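Local coordinates for protein chymotrypsin-like serine protease (Equine arteritis virus, PDB 1MBM) that probably cleaves the viral replicase polyproteins as a serine endopeptidase of the chymotrypsin-like fold, at residues S18-T30 against Q67-F79. Sequence-based numbering, arbitrary orientation.
Sequences SVWTRNNEVVVLT and QSELPGNWPQLHF
V19 drives one methyl, CG1, squarely onto the indole of W74: the carbon lies 3.4 Å from the centroid of the five-membered ring and only 8° off its normal, a CH-pi contact over the centre of the face. G72 CA covers the opposite face toward the rim, which sandwiches the indole between strand and loop. The rotation of the ring is further held by the bond from W74 NE1 to L70 O, nearly straight (177°) at 2.9 Å and in the ring plane. L70 CD2 lies against the two valines, touching V19 CG1 and V26 CG1 at 3.8 Å each.

Next to this hydrophobic patch the loop pairs with the strand through a single beta bridge, T21 with Q76. T21 N donates to P75 O, and T21 O accepts from L77 N at 2.7 Å in the carbonyl plane. The threonine hydroxyl adds a third bond, OG1 to W74 O at 3.0 Å, approaching from above the carbonyl plane; OG1 reaches it because it stands anti to the T21 carbonyl carbon (chi1 -68°).

Beyond the bridge, L77 splits its two methyls: CD1 sits over one face of the W20 indole, 3.9 Å from the five-membered ring centroid, while CD2 packs on V27 CG1 and beside R22 NH1. P75 CG meets the same indole at CE3. A water links N24 O in the type I' hairpin turn to Q67 N.

The connection leaving strand 60-65 thus runs across the hairpin 14-22/25-31 of the N-terminal barrel, as it heads for the second barrel of this chymotrypsin-like fold. L70 reaches A48 on strand 48-57, R22 is salt-bridged to E62 on strand 60-65, and W20, L29, L77 and F79 all touch V124 on strand 123-132.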
loop_
_atom_site.group_PDB
_atom_site.type_symbol
_atom_site.label_atom_id
_atom_site.label_comp_id
_atom_site.label_asym_id
_atom_site.label_seq_id
_atom_site.Cartn_x
_atom_site.Cartn_y
_atom_site.Cartn_z
ATOM N N SER A 18 5.918 7.030 4.437
ATOM C CA SER A 18 5.050 8.163 4.179
ATOM C C SER A 18 4.943 9.012 5.441
ATOM O O SER A 18 5.068 8.503 6.548
ATOM C CB SER A 18 3.684 7.728 3.646
ATOM O OG SER A 18 2.986 6.933 4.574
ATOM N N VAL A 19 4.741 10.311 5.260
ATOM C CA VAL A 19 4.713 11.264 6.369
ATOM C C VAL A 19 3.368 11.988 6.446
ATOM O O VAL A 19 2.829 12.402 5.436
ATOM C CB VAL A 19 5.853 12.298 6.227
ATOM C CG1 VAL A 19 5.924 13.180 7.444
ATOM C CG2 VAL A 19 7.190 11.578 6.036
ATOM N N TRP A 20 2.839 12.142 7.653
ATOM C CA TRP A 20 1.496 12.675 7.836
ATOM C C TRP A 20 1.366 13.532 9.078
ATOM O O TRP A 20 2.244 13.536 9.934
ATOM C CB TRP A 20 0.489 11.526 7.965
ATOM C CG TRP A 20 0.654 10.444 6.953
ATOM C CD1 TRP A 20 1.560 9.415 6.984
ATOM C CD2 TRP A 20 -0.112 10.267 5.758
ATOM N NE1 TRP A 20 1.406 8.620 5.875
ATOM C CE2 TRP A 20 0.386 9.122 5.104
ATOM C CE3 TRP A 20 -1.166 10.970 5.164
ATOM C CZ2 TRP A 20 -0.129 8.669 3.892
ATOM C CZ3 TRP A 20 -1.681 10.515 3.954
ATOM C CH2 TRP A 20 -1.159 9.377 3.334
ATOM N N THR A 21 0.239 14.240 9.178
ATOM C CA THR A 21 -0.070 15.031 10.360
ATOM C C THR A 21 -1.223 14.371 11.122
ATOM O O THR A 21 -2.171 13.885 10.508
ATOM C CB THR A 21 -0.461 16.476 9.951
ATOM O OG1 THR A 21 0.690 17.150 9.423
ATOM C CG2 THR A 21 -0.830 17.311 11.172
ATOM N N ARG A 22 -1.117 14.344 12.450
ATOM C CA ARG A 22 -2.171 13.842 13.329
ATOM C C ARG A 22 -2.073 14.505 14.719
ATOM O O ARG A 22 -1.065 14.370 15.398
ATOM C CB ARG A 22 -2.058 12.322 13.464
ATOM C CG ARG A 22 -3.216 11.659 14.215
ATOM C CD ARG A 22 -2.996 10.174 14.488
ATOM N NE ARG A 22 -1.720 9.931 15.160
ATOM C CZ ARG A 22 -1.062 8.781 15.125
ATOM N NH1 ARG A 22 -1.553 7.754 14.447
ATOM N NH2 ARG A 22 0.087 8.653 15.777
ATOM N N ASN A 23 -3.111 15.220 15.132
ATOM C CA ASN A 23 -3.153 15.859 16.458
ATOM C C ASN A 23 -1.837 16.484 16.945
ATOM O O ASN A 23 -1.304 16.100 18.000
ATOM C CB ASN A 23 -3.654 14.865 17.508
ATOM C CG ASN A 23 -4.974 14.237 17.126
ATOM O OD1 ASN A 23 -5.841 14.899 16.566
ATOM N ND2 ASN A 23 -5.129 12.950 17.418
ATOM N N ASN A 24 -1.311 17.422 16.163
ATOM C CA ASN A 24 -0.080 18.143 16.504
ATOM C C ASN A 24 1.195 17.295 16.516
ATOM O O ASN A 24 2.235 17.720 17.022
ATOM C CB ASN A 24 -0.235 18.910 17.822
ATOM C CG ASN A 24 0.636 20.141 17.879
ATOM O OD1 ASN A 24 0.491 21.052 17.064
ATOM N ND2 ASN A 24 1.555 20.176 18.839
ATOM N N GLU A 25 1.116 16.084 15.984
ATOM C CA GLU A 25 2.310 15.264 15.866
ATOM C C GLU A 25 2.513 14.920 14.399
ATOM O O GLU A 25 1.576 14.995 13.592
ATOM C CB GLU A 25 2.235 14.013 16.759
ATOM C CG GLU A 25 1.493 12.826 16.168
ATOM C CD GLU A 25 1.037 11.835 17.229
ATOM O OE1 GLU A 25 1.773 11.645 18.228
ATOM O OE2 GLU A 25 -0.057 11.247 17.064
ATOM N N VAL A 26 3.755 14.603 14.048
ATOM C CA VAL A 26 4.098 14.210 12.690
ATOM C C VAL A 26 4.256 12.699 12.708
ATOM O O VAL A 26 5.003 12.160 13.526
ATOM C CB VAL A 26 5.381 14.920 12.223
ATOM C CG1 VAL A 26 5.913 14.300 10.940
ATOM C CG2 VAL A 26 5.109 16.406 12.035
ATOM N N VAL A 27 3.518 12.014 11.840
ATOM C CA VAL A 27 3.490 10.557 11.841
ATOM C C VAL A 27 4.189 9.968 10.623
ATOM O O VAL A 27 3.964 10.404 9.494
ATOM C CB VAL A 27 2.040 10.037 11.874
ATOM C CG1 VAL A 27 2.013 8.513 11.989
ATOM C CG2 VAL A 27 1.282 10.671 13.023
ATOM N N VAL A 28 5.030 8.971 10.859
ATOM C CA VAL A 28 5.761 8.313 9.781
ATOM C C VAL A 28 5.399 6.827 9.724
ATOM O O VAL A 28 5.621 6.101 10.680
ATOM C CB VAL A 28 7.292 8.483 9.983
ATOM C CG1 VAL A 28 8.086 7.740 8.887
ATOM C CG2 VAL A 28 7.671 9.972 10.034
ATOM N N LEU A 29 4.875 6.371 8.597
ATOM C CA LEU A 29 4.518 4.955 8.423
ATOM C C LEU A 29 5.451 4.223 7.469
ATOM O O LEU A 29 5.909 4.798 6.491
ATOM C CB LEU A 29 3.111 4.821 7.858
ATOM C CG LEU A 29 2.009 5.593 8.566
ATOM C CD1 LEU A 29 0.680 5.392 7.827
ATOM C CD2 LEU A 29 1.912 5.176 10.034
ATOM N N THR A 30 5.692 2.946 7.748
ATOM C CA THR A 30 6.498 2.075 6.891
ATOM C C THR A 30 6.223 0.636 7.332
ATOM O O THR A 30 5.298 0.394 8.130
ATOM C CB THR A 30 8.031 2.440 6.958
ATOM O OG1 THR A 30 8.773 1.707 5.973
ATOM C CG2 THR A 30 8.671 2.012 8.296
ATOM N N GLN A 67 6.917 18.751 14.273
ATOM C CA GLN A 67 7.113 19.685 13.170
ATOM C C GLN A 67 8.505 20.313 13.195
ATOM O O GLN A 67 9.056 20.629 12.152
ATOM C CB GLN A 67 6.043 20.787 13.193
ATOM C CG GLN A 67 4.692 20.385 12.608
ATOM C CD GLN A 67 4.729 20.246 11.096
ATOM O OE1 GLN A 67 5.568 20.865 10.428
ATOM N NE2 GLN A 67 3.824 19.440 10.551
ATOM N N SER A 68 9.075 20.486 14.383
ATOM C CA SER A 68 10.418 21.058 14.502
ATOM C C SER A 68 11.520 20.078 14.083
ATOM O O SER A 68 12.651 20.475 13.822
ATOM C CB SER A 68 10.665 21.555 15.929
ATOM O OG SER A 68 10.341 20.556 16.879
ATOM N N GLU A 69 11.184 18.795 14.023
ATOM C CA GLU A 69 12.141 17.774 13.625
ATOM C C GLU A 69 11.979 17.406 12.162
ATOM O O GLU A 69 12.949 17.054 11.485
ATOM C CB GLU A 69 11.950 16.526 14.481
ATOM C CG GLU A 69 12.371 16.710 15.922
ATOM C CD GLU A 69 13.806 17.187 16.022
ATOM O OE1 GLU A 69 14.692 16.538 15.422
ATOM O OE2 GLU A 69 14.048 18.209 16.694
ATOM N N LEU A 70 10.740 17.479 11.689
ATOM C CA LEU A 70 10.399 17.131 10.317
ATOM C C LEU A 70 9.326 18.100 9.817
ATOM O O LEU A 70 8.151 17.745 9.763
ATOM C CB LEU A 70 9.866 15.693 10.279
ATOM C CG LEU A 70 9.651 14.920 8.978
ATOM C CD1 LEU A 70 10.888 14.943 8.113
ATOM C CD2 LEU A 70 9.255 13.471 9.293
ATOM N N PRO A 71 9.729 19.327 9.480
ATOM C CA PRO A 71 8.786 20.353 9.017
ATOM C C PRO A 71 8.219 20.093 7.631
ATOM O O PRO A 71 8.864 19.491 6.781
ATOM C CB PRO A 71 9.646 21.625 8.988
ATOM C CG PRO A 71 11.023 21.122 8.744
ATOM C CD PRO A 71 11.106 19.852 9.565
ATOM N N GLY A 72 7.009 20.577 7.405
ATOM C CA GLY A 72 6.373 20.425 6.115
ATOM C C GLY A 72 4.869 20.378 6.249
ATOM O O GLY A 72 4.333 20.124 7.329
ATOM N N ASN A 73 4.182 20.626 5.144
ATOM C CA ASN A 73 2.731 20.592 5.150
ATOM C C ASN A 73 2.241 19.183 4.843
ATOM O O ASN A 73 1.699 18.917 3.764
ATOM C CB ASN A 73 2.169 21.590 4.142
ATOM C CG ASN A 73 0.741 21.964 4.445
ATOM O OD1 ASN A 73 0.316 21.946 5.602
ATOM N ND2 ASN A 73 -0.015 22.304 3.406
ATOM N N TRP A 74 2.439 18.279 5.797
ATOM C CA TRP A 74 2.056 16.891 5.608
ATOM C C TRP A 74 0.539 16.733 5.678
ATOM O O TRP A 74 -0.111 17.347 6.523
ATOM C CB TRP A 74 2.744 16.004 6.654
ATOM C CG TRP A 74 4.208 16.309 6.845
ATOM C CD1 TRP A 74 4.813 16.747 7.992
ATOM C CD2 TRP A 74 5.247 16.201 5.864
ATOM N NE1 TRP A 74 6.163 16.907 7.786
ATOM C CE2 TRP A 74 6.457 16.579 6.488
ATOM C CE3 TRP A 74 5.285 15.809 4.522
ATOM C CZ2 TRP A 74 7.680 16.580 5.816
ATOM C CZ3 TRP A 74 6.495 15.814 3.860
ATOM C CH2 TRP A 74 7.678 16.202 4.506
ATOM N N PRO A 75 -0.018 15.922 4.779
ATOM C CA PRO A 75 -1.468 15.691 4.728
ATOM C C PRO A 75 -1.966 15.039 6.012
ATOM O O PRO A 75 -1.216 14.303 6.662
ATOM C CB PRO A 75 -1.626 14.731 3.544
ATOM C CG PRO A 75 -0.264 14.099 3.405
ATOM C CD PRO A 75 0.693 15.201 3.708
ATOM N N GLN A 76 -3.205 15.338 6.387
ATOM C CA GLN A 76 -3.793 14.778 7.593
ATOM C C GLN A 76 -3.889 13.264 7.484
ATOM O O GLN A 76 -4.238 12.734 6.434
ATOM C CB GLN A 76 -5.180 15.374 7.834
ATOM C CG GLN A 76 -5.651 15.263 9.270
ATOM C CD GLN A 76 -4.982 16.274 10.177
ATOM O OE1 GLN A 76 -4.424 17.262 9.700
ATOM N NE2 GLN A 76 -5.043 16.038 11.485
ATOM N N LEU A 77 -3.559 12.568 8.564
ATOM C CA LEU A 77 -3.625 11.109 8.567
ATOM C C LEU A 77 -5.017 10.615 8.917
ATOM O O LEU A 77 -5.516 10.910 9.999
ATOM C CB LEU A 77 -2.630 10.529 9.581
ATOM C CG LEU A 77 -2.553 9.000 9.678
ATOM C CD1 LEU A 77 -2.248 8.384 8.323
ATOM C CD2 LEU A 77 -1.508 8.550 10.693
ATOM N N HIS A 78 -5.641 9.873 8.002
ATOM C CA HIS A 78 -6.916 9.217 8.277
ATOM C C HIS A 78 -6.744 7.722 8.010
ATOM O O HIS A 78 -6.263 7.334 6.951
ATOM C CB HIS A 78 -8.045 9.752 7.380
ATOM C CG HIS A 78 -8.286 11.224 7.507
ATOM N ND1 HIS A 78 -8.806 11.798 8.648
ATOM C CD2 HIS A 78 -8.091 12.239 6.629
ATOM C CE1 HIS A 78 -8.911 13.103 8.469
ATOM N NE2 HIS A 78 -8.485 13.395 7.253
ATOM N N PHE A 79 -7.093 6.883 8.976
ATOM C CA PHE A 79 -7.097 5.448 8.744
ATOM C C PHE A 79 -8.513 5.050 8.328
ATOM O O PHE A 79 -9.490 5.634 8.811
ATOM C CB PHE A 79 -6.682 4.690 10.002
ATOM C CG PHE A 79 -5.199 4.728 10.281
ATOM C CD1 PHE A 79 -4.291 4.757 9.246
ATOM C CD2 PHE A 79 -4.722 4.731 11.585
ATOM C CE1 PHE A 79 -2.906 4.783 9.497
ATOM C CE2 PHE A 79 -3.362 4.760 11.848
ATOM C CZ PHE A 79 -2.451 4.787 10.805
HETATM O O HOH W 1 4.589 18.816 15.770
#